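PDB 1TYJ: cellulosomal scaffoldin from Bacteroides cellulosolvens, which probably binds dockerin through its type II cohesin module, a beta sandwich, and so holds partner proteins in the cellulosome. Local coordinates for residues T19-V24 / V110-F115; T28-Y33 / G64-G69; G32-I37 / V85-R90; N139-T144 / S157-V162. All coordinates share one frame; numbering follows the deposited sequence.

Contact 1: T19-V24 / V110-F115; sequences TLTINV and VAKVTF
Thr19 and Thr114 share a hydrogen bond between their hydroxyls, OG1 to OG1 at 2.7 Å; either could be the donor. Each oxygen stands anti to its own carbonyl carbon (chi1 -59° and -60°). That torsion turns the two oxygens toward each other, on the face that also carries Thr21 and Lys112. The backbone ladder carries the rest of the polar contact. Leu20 N bonds to Val113 O at 2.8 Å, and Val113 N returns the bond to Leu20 O. Ile22 N meets Ala111 O at 2.8 Å in a nearly straight bond of 167°. Ile22 O is shared: Val110 N approaches to 2.8 Å, while Ala111 N makes a weak bond at 3.4 Å. Two residues, Val110 and Ala111, thus stand opposite the single Ile22, a classic beta bulge. Lys112 lies alongside Thr21, and its extended chain passes OG1 and runs on past the strand. Thr19 CG2 rests on Lys112 CB. The other face, with Leu20, Ile22, Ala111 and Val113, is apolar. Leu20 CB reaches the edge of the Phe115 ring. Beside the bulge, Ile22 CG2 packs obliquely on Val110 CG2 at 4.1 Å, and Val24 CG2 crosses Val110 CG1 at 3.9 Å. Beyond the pair, Ile22 also touches Phe35, Ile37 and Phe88. This is a bulged antiparallel pair in one sheet of the cohesin beta sandwich, with its apolar side chains turned into the core.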
# COMPACT_ATOMS: atom_id res chain seq x y z
N THR A 19 2.89 -11.62 -1.12
CA THR A 19 1.98 -10.49 -1.00
C THR A 19 2.25 -9.64 0.24
O THR A 19 2.37 -10.18 1.36
CB THR A 19 0.54 -11.00 -1.05
OG1 THR A 19 0.34 -11.68 -2.29
CG2 THR A 19 -0.50 -9.86 -0.91
N LEU A 20 2.37 -8.33 0.03
CA LEU A 20 2.41 -7.35 1.10
C LEU A 20 0.97 -6.86 1.33
O LEU A 20 0.39 -6.19 0.47
CB LEU A 20 3.27 -6.16 0.65
CG LEU A 20 3.56 -5.08 1.72
CD1 LEU A 20 4.49 -5.67 2.80
CD2 LEU A 20 4.18 -3.82 1.11
N THR A 21 0.40 -7.19 2.49
CA THR A 21 -0.89 -6.64 2.86
C THR A 21 -0.60 -5.37 3.67
O THR A 21 0.24 -5.39 4.61
CB THR A 21 -1.68 -7.65 3.68
OG1 THR A 21 -2.02 -8.78 2.86
CG2 THR A 21 -2.98 -7.01 4.20
N ILE A 22 -1.25 -4.26 3.29
CA ILE A 22 -0.97 -2.96 3.92
C ILE A 22 -2.17 -2.58 4.74
O ILE A 22 -3.30 -2.52 4.20
CB ILE A 22 -0.69 -1.86 2.89
CG1 ILE A 22 0.49 -2.25 1.96
CG2 ILE A 22 -0.45 -0.49 3.61
CD1 ILE A 22 0.61 -1.37 0.72
N ASN A 23 -1.94 -2.38 6.04
CA ASN A 23 -2.99 -2.06 7.01
C ASN A 23 -2.84 -0.64 7.56
O ASN A 23 -1.74 -0.07 7.56
CB ASN A 23 -2.92 -3.06 8.19
CG ASN A 23 -2.98 -4.51 7.70
OD1 ASN A 23 -3.89 -4.88 7.00
ND2 ASN A 23 -1.95 -5.32 8.05
N VAL A 24 -3.94 -0.07 8.04
CA VAL A 24 -3.85 1.07 8.93
C VAL A 24 -4.35 0.59 10.29
O VAL A 24 -5.13 -0.37 10.37
CB VAL A 24 -4.66 2.29 8.44
CG1 VAL A 24 -4.09 2.79 7.15
CG2 VAL A 24 -6.12 1.94 8.22
N VAL A 110 -6.05 -1.95 3.83
CA VAL A 110 -6.41 -1.00 2.78
C VAL A 110 -6.01 -1.39 1.36
O VAL A 110 -6.65 -0.93 0.38
CB VAL A 110 -5.89 0.43 3.11
CG1 VAL A 110 -6.31 0.82 4.53
CG2 VAL A 110 -4.32 0.54 2.94
N ALA A 111 -4.96 -2.21 1.21
CA ALA A 111 -4.46 -2.58 -0.13
C ALA A 111 -3.59 -3.78 0.04
O ALA A 111 -3.07 -4.03 1.15
CB ALA A 111 -3.61 -1.44 -0.73
N LYS A 112 -3.39 -4.50 -1.06
CA LYS A 112 -2.39 -5.57 -1.09
C LYS A 112 -1.62 -5.49 -2.38
O LYS A 112 -2.20 -5.27 -3.43
CB LYS A 112 -3.01 -6.95 -1.00
CG LYS A 112 -4.08 -7.09 0.10
CD LYS A 112 -4.70 -8.45 0.07
CE LYS A 112 -5.82 -8.51 1.07
NZ LYS A 112 -6.56 -9.81 0.99
N VAL A 113 -0.32 -5.73 -2.29
CA VAL A 113 0.51 -5.74 -3.49
C VAL A 113 1.23 -7.07 -3.53
O VAL A 113 1.95 -7.42 -2.59
CB VAL A 113 1.55 -4.62 -3.46
CG1 VAL A 113 2.48 -4.68 -4.67
CG2 VAL A 113 0.90 -3.26 -3.37
N THR A 114 1.00 -7.82 -4.59
CA THR A 114 1.71 -9.08 -4.80
C THR A 114 2.86 -8.83 -5.75
O THR A 114 2.73 -8.07 -6.73
CB THR A 114 0.73 -10.14 -5.41
OG1 THR A 114 -0.37 -10.34 -4.51
CG2 THR A 114 1.40 -11.50 -5.67
N PHE A 115 3.99 -9.50 -5.46
CA PHE A 115 5.18 -9.48 -6.30
C PHE A 115 5.53 -10.90 -6.72
O PHE A 115 5.38 -11.84 -5.92
CB PHE A 115 6.38 -8.96 -5.50
CG PHE A 115 6.22 -7.57 -4.97
CD1 PHE A 115 5.66 -7.33 -3.71
CD2 PHE A 115 6.70 -6.47 -5.70
CE1 PHE A 115 5.55 -6.01 -3.20
CE2 PHE A 115 6.58 -5.18 -5.20
CZ PHE A 115 6.02 -4.95 -3.95

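Contact 2: T28-Y33 / G64-G69. With EDO (1,2-ethanediol), chain C; EDO (1,2-ethanediol), chain B.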
# COMPACT_ATOMS: atom_id res chain seq x y z
N THR A 28 -8.06 7.55 13.16
CA THR A 28 -9.43 7.97 13.43
C THR A 28 -10.20 8.46 12.19
O THR A 28 -9.70 9.29 11.42
CB THR A 28 -9.45 9.02 14.54
OG1 THR A 28 -8.87 8.43 15.71
CG2 THR A 28 -10.90 9.48 14.84
N ASN A 29 -11.42 7.93 11.98
CA ASN A 29 -12.32 8.41 10.92
C ASN A 29 -11.64 8.38 9.54
O ASN A 29 -11.87 9.26 8.70
CB ASN A 29 -12.87 9.81 11.22
CG ASN A 29 -13.64 9.89 12.51
OD1 ASN A 29 -13.73 10.96 13.14
ND2 ASN A 29 -14.24 8.76 12.91
N PHE A 30 -10.82 7.35 9.34
CA PHE A 30 -10.05 7.16 8.10
C PHE A 30 -10.91 7.22 6.83
O PHE A 30 -11.87 6.43 6.65
CB PHE A 30 -9.37 5.79 8.20
CG PHE A 30 -8.60 5.40 6.97
CD1 PHE A 30 -8.98 4.28 6.23
CD2 PHE A 30 -7.47 6.14 6.57
CE1 PHE A 30 -8.23 3.86 5.09
CE2 PHE A 30 -6.73 5.76 5.43
CZ PHE A 30 -7.13 4.59 4.68
N SER A 31 -10.49 8.07 5.89
CA SER A 31 -11.26 8.24 4.64
C SER A 31 -10.45 8.01 3.36
O SER A 31 -11.01 8.05 2.25
CB SER A 31 -11.88 9.66 4.56
OG SER A 31 -10.80 10.56 4.27
N GLY A 32 -9.14 7.82 3.47
CA GLY A 32 -8.35 7.63 2.27
C GLY A 32 -6.87 7.70 2.48
O GLY A 32 -6.40 8.18 3.52
N TYR A 33 -6.11 7.23 1.50
CA TYR A 33 -4.63 7.23 1.62
C TYR A 33 -4.02 7.46 0.27
O TYR A 33 -4.68 7.29 -0.78
CB TYR A 33 -4.10 5.87 2.17
CG TYR A 33 -4.24 4.77 1.13
CD1 TYR A 33 -3.21 4.50 0.23
CD2 TYR A 33 -5.45 4.06 0.98
CE1 TYR A 33 -3.35 3.56 -0.79
CE2 TYR A 33 -5.60 3.09 -0.04
CZ TYR A 33 -4.54 2.86 -0.93
OH TYR A 33 -4.65 1.91 -1.92
N GLY A 64 -8.22 -4.02 0.02
CA GLY A 64 -8.37 -4.60 1.34
C GLY A 64 -9.85 -4.57 1.72
O GLY A 64 -10.73 -4.56 0.85
N THR A 65 -10.12 -4.55 3.00
CA THR A 65 -11.52 -4.52 3.45
C THR A 65 -12.03 -3.10 3.71
O THR A 65 -13.24 -2.86 3.72
CB THR A 65 -11.71 -5.36 4.71
OG1 THR A 65 -10.86 -4.83 5.71
CG2 THR A 65 -11.24 -6.80 4.48
N LEU A 66 -11.11 -2.15 3.96
CA LEU A 66 -11.52 -0.76 4.17
C LEU A 66 -11.71 -0.01 2.84
O LEU A 66 -11.26 -0.47 1.78
CB LEU A 66 -10.45 -0.02 5.01
CG LEU A 66 -10.21 -0.60 6.41
CD1 LEU A 66 -9.33 0.36 7.26
CD2 LEU A 66 -11.52 -0.94 7.12
N LEU A 67 -12.36 1.15 2.92
CA LEU A 67 -12.59 1.98 1.73
C LEU A 67 -13.48 1.25 0.71
O LEU A 67 -13.39 1.46 -0.50
CB LEU A 67 -11.26 2.46 1.13
CG LEU A 67 -10.37 3.22 2.12
CD1 LEU A 67 -9.04 3.61 1.44
CD2 LEU A 67 -11.10 4.45 2.70
N GLN A 68 -14.37 0.40 1.23
CA GLN A 68 -15.26 -0.40 0.37
C GLN A 68 -16.72 -0.00 0.52
O GLN A 68 -17.56 -0.56 -0.16
CB GLN A 68 -15.07 -1.92 0.63
CG GLN A 68 -13.64 -2.37 0.25
CD GLN A 68 -13.29 -2.14 -1.23
OE1 GLN A 68 -12.20 -1.64 -1.57
NE2 GLN A 68 -14.19 -2.55 -2.13
N GLY A 69 -16.98 1.00 1.36
CA GLY A 69 -18.32 1.57 1.49
C GLY A 69 -18.77 2.33 0.25
O GLY A 69 -17.94 2.76 -0.59
C1 EDO C . -10.30 4.94 16.34
O1 EDO C . -10.81 6.27 16.50
C2 EDO C . -8.95 4.80 17.04
O2 EDO C . -8.05 5.81 16.58
C1 EDO B . -3.83 8.98 13.68
O1 EDO B . -3.71 7.69 14.29
C2 EDO B . -4.70 9.81 14.61
O2 EDO B . -5.97 9.14 14.72
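Leu67 is the knob of this contact, pushed from the 64-69 loop against the start of strand 30-38. Its methyl CD1 enters the hollow between two aromatic rings. Leu67 CD1 lies 3.6 Å from Tyr33 CD2, at the edge of the ring and near its plane. Leu67 CD1 is also 3.7 Å from Phe30 CE1, roughly at right angles to this. The second methyl fits against the backbone: Leu67 CD2 is 3.6 Å from Ser31 O. Phe30 has CG anti to its backbone N (chi1 177°), which swings the ring toward the loop, and Leu67 crosses it at about a right angle. Leu66 adds a smaller bump, CD1 against Phe30 CD1 at 4.1 Å. Gly32 N stands above one face of the Phe30 ring, offset toward the rim. No hydrogen bond joins the two segments. The loop backbone is held from outside instead, Leu67 N by Glu105 and Leu67 O by Arg90. At the far end, Thr28 N bonds to O2 of a 1,2-ethanediol, probably from crystallisation, at 3.1 Å. Phe30 and Leu66 both continue onto Val110 of the facing sheet. The loop thus packs onto strand 30-38 where the sheets of the cohesin beta sandwich meet.

Contact 3: G32-I37 / V85-R90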
# COMPACT_ATOMS: atom_id res chain seq x y z
N GLY A 32 -9.14 7.82 3.47
CA GLY A 32 -8.35 7.63 2.27
C GLY A 32 -6.87 7.70 2.48
O GLY A 32 -6.40 8.18 3.52
N TYR A 33 -6.11 7.23 1.50
CA TYR A 33 -4.63 7.23 1.62
C TYR A 33 -4.02 7.46 0.27
O TYR A 33 -4.68 7.29 -0.78
CB TYR A 33 -4.10 5.87 2.17
CG TYR A 33 -4.24 4.77 1.13
CD1 TYR A 33 -3.21 4.50 0.23
CD2 TYR A 33 -5.45 4.06 0.98
CE1 TYR A 33 -3.35 3.56 -0.79
CE2 TYR A 33 -5.60 3.09 -0.04
CZ TYR A 33 -4.54 2.86 -0.93
OH TYR A 33 -4.65 1.91 -1.92
N GLN A 34 -2.74 7.80 0.29
CA GLN A 34 -1.89 7.70 -0.90
C GLN A 34 -0.53 7.19 -0.42
O GLN A 34 -0.02 7.67 0.61
CB GLN A 34 -1.72 9.07 -1.58
CG GLN A 34 -1.08 8.91 -2.96
CD GLN A 34 -0.98 10.20 -3.73
OE1 GLN A 34 -1.93 10.95 -3.79
NE2 GLN A 34 0.17 10.43 -4.33
N PHE A 35 0.04 6.25 -1.17
CA PHE A 35 1.35 5.66 -0.83
C PHE A 35 2.34 5.80 -1.97
O PHE A 35 1.93 5.71 -3.14
CB PHE A 35 1.22 4.15 -0.56
CG PHE A 35 0.38 3.80 0.64
CD1 PHE A 35 -0.40 2.64 0.62
CD2 PHE A 35 0.35 4.62 1.80
CE1 PHE A 35 -1.14 2.27 1.72
CE2 PHE A 35 -0.42 4.26 2.90
CZ PHE A 35 -1.16 3.09 2.86
N ASN A 36 3.61 6.02 -1.62
CA ASN A 36 4.72 5.90 -2.55
C ASN A 36 5.61 4.80 -1.98
O ASN A 36 6.12 4.92 -0.85
CB ASN A 36 5.50 7.22 -2.63
CG ASN A 36 6.45 7.23 -3.80
OD1 ASN A 36 7.68 7.05 -3.64
ND2 ASN A 36 5.90 7.35 -4.99
N ILE A 37 5.77 3.71 -2.74
CA ILE A 37 6.47 2.49 -2.27
C ILE A 37 7.59 2.10 -3.21
O ILE A 37 7.41 2.07 -4.43
CB ILE A 37 5.48 1.31 -2.11
CG1 ILE A 37 4.41 1.66 -1.08
CG2 ILE A 37 6.21 -0.02 -1.80
CD1 ILE A 37 3.29 0.58 -0.92
N VAL A 85 9.18 2.07 -8.51
CA VAL A 85 8.30 2.91 -7.69
C VAL A 85 6.82 2.62 -7.96
O VAL A 85 6.40 2.63 -9.10
CB VAL A 85 8.58 4.40 -7.93
CG1 VAL A 85 7.60 5.27 -7.13
CG2 VAL A 85 10.03 4.71 -7.54
N LEU A 86 6.09 2.29 -6.89
CA LEU A 86 4.64 2.20 -6.96
C LEU A 86 4.06 3.46 -6.33
O LEU A 86 4.48 3.86 -5.27
CB LEU A 86 4.14 1.00 -6.18
CG LEU A 86 4.65 -0.36 -6.69
CD1 LEU A 86 4.32 -1.45 -5.68
CD2 LEU A 86 4.06 -0.67 -8.07
N ASN A 87 3.04 4.05 -6.95
CA ASN A 87 2.40 5.23 -6.34
C ASN A 87 0.91 5.06 -6.61
O ASN A 87 0.49 4.97 -7.78
CB ASN A 87 2.87 6.52 -7.00
CG ASN A 87 2.31 7.79 -6.33
OD1 ASN A 87 2.08 7.84 -5.13
ND2 ASN A 87 2.11 8.82 -7.10
N PHE A 88 0.12 4.96 -5.53
CA PHE A 88 -1.30 4.72 -5.72
C PHE A 88 -2.06 5.16 -4.50
O PHE A 88 -1.48 5.42 -3.42
CB PHE A 88 -1.56 3.20 -5.98
CG PHE A 88 -1.05 2.29 -4.86
CD1 PHE A 88 -1.94 1.84 -3.85
CD2 PHE A 88 0.30 1.89 -4.81
CE1 PHE A 88 -1.50 1.01 -2.82
CE2 PHE A 88 0.76 1.08 -3.77
CZ PHE A 88 -0.12 0.62 -2.78
N GLY A 89 -3.37 5.24 -4.62
CA GLY A 89 -4.15 5.69 -3.48
C GLY A 89 -5.61 5.38 -3.73
O GLY A 89 -6.02 5.07 -4.87
N ARG A 90 -6.41 5.53 -2.67
CA ARG A 90 -7.85 5.36 -2.77
C ARG A 90 -8.50 6.21 -1.69
O ARG A 90 -7.98 6.32 -0.57
CB ARG A 90 -8.24 3.88 -2.59
CG ARG A 90 -9.77 3.63 -2.65
CD ARG A 90 -10.02 2.12 -2.73
NE ARG A 90 -11.43 1.78 -2.57
CZ ARG A 90 -12.27 1.58 -3.60
NH1 ARG A 90 -11.84 1.71 -4.87
NH2 ARG A 90 -13.54 1.23 -3.37
O HOH W 1 1.76 11.39 -6.21
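Phe35 and Phe88 sit opposite each other as a hydrogen-bonded antiparallel pair, and their rings mark the tight side of the contact. The edge of Phe35 turns to the face of Phe88 in an offset edge-to-face pair, centroids 5.9 Å apart and planes at 88°. Phe35 N gives a nearly straight bond to Phe88 O at 2.8 Å. The Tyr33 hydroxyl sits at the edge of Phe88, in its plane, with OH 3.3 Å from CD1. Tyr33 CG lies between its backbone N and carbonyl carbon (chi1 71°), which folds the ring over the backbone of Gly89 and Arg90. Tyr33 CD1 in turn stands over the centre of the Phe35 ring. Ile37 CD1 closes the cluster against Phe88 CE2 at 3.8 Å. Arg90 starts on the Tyr33 face and extends away from the strand pair to a salt bridge with Asp75 and a cation-pi contact with Tyr63. Gly89 has no side chain, and the strands pass closely there, Gln34 CA to Gly89 CA at 4.0 Å. The opposite face is looser and wetter. Gln34 NE2 makes a weak bond to Asn87 OD1 at 3.3 Å, their amide planes turned 54° apart. One water accepts from Asn87 ND2 at 2.7 Å and more weakly from Gln34 NE2. The chemistry is therefore two-sided: an aromatic core toward the facing sheet, and a hydrated amide pair on the outer face, where the direct amide bond is weak and a water also bridges the pair.

Contact 4: N139-T144 / S157-V162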
# COMPACT_ATOMS: atom_id res chain seq x y z
N ASN A 139 4.03 17.19 2.31
CA ASN A 139 3.72 16.93 3.71
C ASN A 139 3.53 15.43 3.96
O ASN A 139 2.90 15.07 4.97
CB ASN A 139 2.43 17.63 4.19
CG ASN A 139 2.25 19.03 3.64
OD1 ASN A 139 2.84 19.98 4.14
ND2 ASN A 139 1.37 19.18 2.63
N ALA A 140 4.03 14.56 3.07
CA ALA A 140 3.87 13.12 3.30
C ALA A 140 4.61 12.70 4.56
O ALA A 140 5.57 13.38 4.98
CB ALA A 140 4.35 12.30 2.11
N VAL A 141 4.18 11.61 5.16
CA VAL A 141 4.87 11.00 6.28
C VAL A 141 5.48 9.69 5.82
O VAL A 141 4.77 8.70 5.62
CB VAL A 141 3.94 10.77 7.48
CG1 VAL A 141 4.71 10.17 8.67
CG2 VAL A 141 3.24 12.08 7.86
N ASP A 142 6.80 9.69 5.62
CA ASP A 142 7.51 8.48 5.16
C ASP A 142 6.79 7.83 3.97
O ASP A 142 6.54 6.61 3.95
CB ASP A 142 7.68 7.49 6.32
CG ASP A 142 8.64 8.01 7.39
OD1 ASP A 142 9.33 9.03 7.12
OD2 ASP A 142 8.66 7.43 8.50
N GLY A 143 6.48 8.65 2.95
CA GLY A 143 5.86 8.12 1.73
C GLY A 143 4.39 7.77 1.87
O GLY A 143 3.86 6.98 1.07
N THR A 144 3.72 8.32 2.88
CA THR A 144 2.27 8.05 3.05
C THR A 144 1.50 9.35 3.30
O THR A 144 2.02 10.29 3.91
CB THR A 144 2.02 7.09 4.25
OG1 THR A 144 2.27 7.77 5.50
CG2 THR A 144 2.88 5.82 4.14
N SER A 157 3.22 13.49 13.67
CA SER A 157 3.08 13.34 15.10
C SER A 157 1.83 12.53 15.46
O SER A 157 1.68 12.09 16.59
CB SER A 157 3.08 14.71 15.77
OG SER A 157 1.88 15.39 15.52
N ALA A 158 0.97 12.27 14.47
CA ALA A 158 -0.30 11.54 14.69
C ALA A 158 -0.18 10.03 14.43
O ALA A 158 -1.00 9.22 14.94
CB ALA A 158 -1.37 12.11 13.82
N TYR A 159 0.78 9.68 13.57
CA TYR A 159 0.99 8.28 13.22
C TYR A 159 2.39 8.00 12.76
O TYR A 159 3.18 8.92 12.42
CB TYR A 159 -0.04 7.78 12.17
CG TYR A 159 0.21 8.27 10.78
CD1 TYR A 159 0.82 7.45 9.84
CD2 TYR A 159 -0.19 9.55 10.40
CE1 TYR A 159 1.01 7.89 8.54
CE2 TYR A 159 0.01 10.03 9.09
CZ TYR A 159 0.61 9.20 8.17
OH TYR A 159 0.82 9.64 6.91
N LYS A 160 2.71 6.72 12.78
CA LYS A 160 4.03 6.27 12.36
C LYS A 160 3.88 5.25 11.23
O LYS A 160 2.85 4.60 11.11
CB LYS A 160 4.75 5.59 13.51
CG LYS A 160 4.14 4.26 13.95
CD LYS A 160 4.98 3.59 15.03
CE LYS A 160 4.12 2.96 16.14
NZ LYS A 160 3.66 1.58 15.85
N VAL A 161 4.91 5.13 10.41
CA VAL A 161 4.90 4.14 9.33
C VAL A 161 5.86 3.03 9.73
O VAL A 161 7.07 3.26 9.88
CB VAL A 161 5.32 4.80 7.99
CG1 VAL A 161 5.47 3.76 6.85
CG2 VAL A 161 4.33 5.90 7.62
N VAL A 162 5.34 1.82 9.91
CA VAL A 162 6.19 0.67 10.23
C VAL A 162 6.64 0.02 8.94
O VAL A 162 5.83 -0.49 8.18
CB VAL A 162 5.48 -0.34 11.12
CG1 VAL A 162 6.46 -1.50 11.55
CG2 VAL A 162 4.88 0.39 12.37
O HOH W 2 9.09 4.72 8.53
O HOH W 3 7.00 7.16 10.60
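A type I' beta turn at 141-144, leading into strand 144-148, packs here on the short strand 160-161. Val141 N bonds to Thr144 O, and Thr144 N returns the bond to Val141 O. Asp142 and Gly143 form the corner, both with positive phi. Thr144 OG1 also donates to Val141 O at 2.7 Å, in the carbonyl plane, so this oxygen takes two bonds from one residue. The same OG1 lies at the edge of the Tyr159 ring. Tyr159 OH can donate to Thr144 OG1 at 2.8 Å, though another acceptor is within reach of the same proton. Thr144 OG1 stands between its own N and carbonyl carbon (chi1 71°), a torsion that serves both partners. Val141 CG1 lies to one face of the Tyr159 ring, and Val141 CB comes 3.4 Å from Tyr159 OH. Val161 and Thr144 meet tip to tip, CG2 to CG2 at 3.8 Å. Val161 CG2 also touches Asp142 CB. Two waters donate to Asp142 OD2; one also donates to Val161 O, and the other accepts from Val161 N. Strand 160-161 runs parallel to strand 2-7 of one sheet, while 144-148 pairs with 30-38 of the other. Phe131 of strand 126-131 touches both Thr144 and Val161.

How the contacts relate
From the N terminus, strand 17-25 is the first to take part in a contact, and contact 1 closes the widest loop when strand 108-117 returns to pair with it. Strand 30-38 follows and starts two contacts within that loop. Contact 2 closes at 64-69, and contact 3 later at 85-90; they share Gly32 and Tyr33, and Arg90 also ties them. Contact 4 opens after contact 1 closes. Contact 1 lies in one sheet and contact 3 in the other; Ile22 on Phe35 joins them across the sandwich. Contact 4 brings strand 160-161, of the contact 1 sheet, against the turn into strand 144-148, of the contact 3 sheet. Gly143 O to Asn36 N ties contact 4 to contact 3.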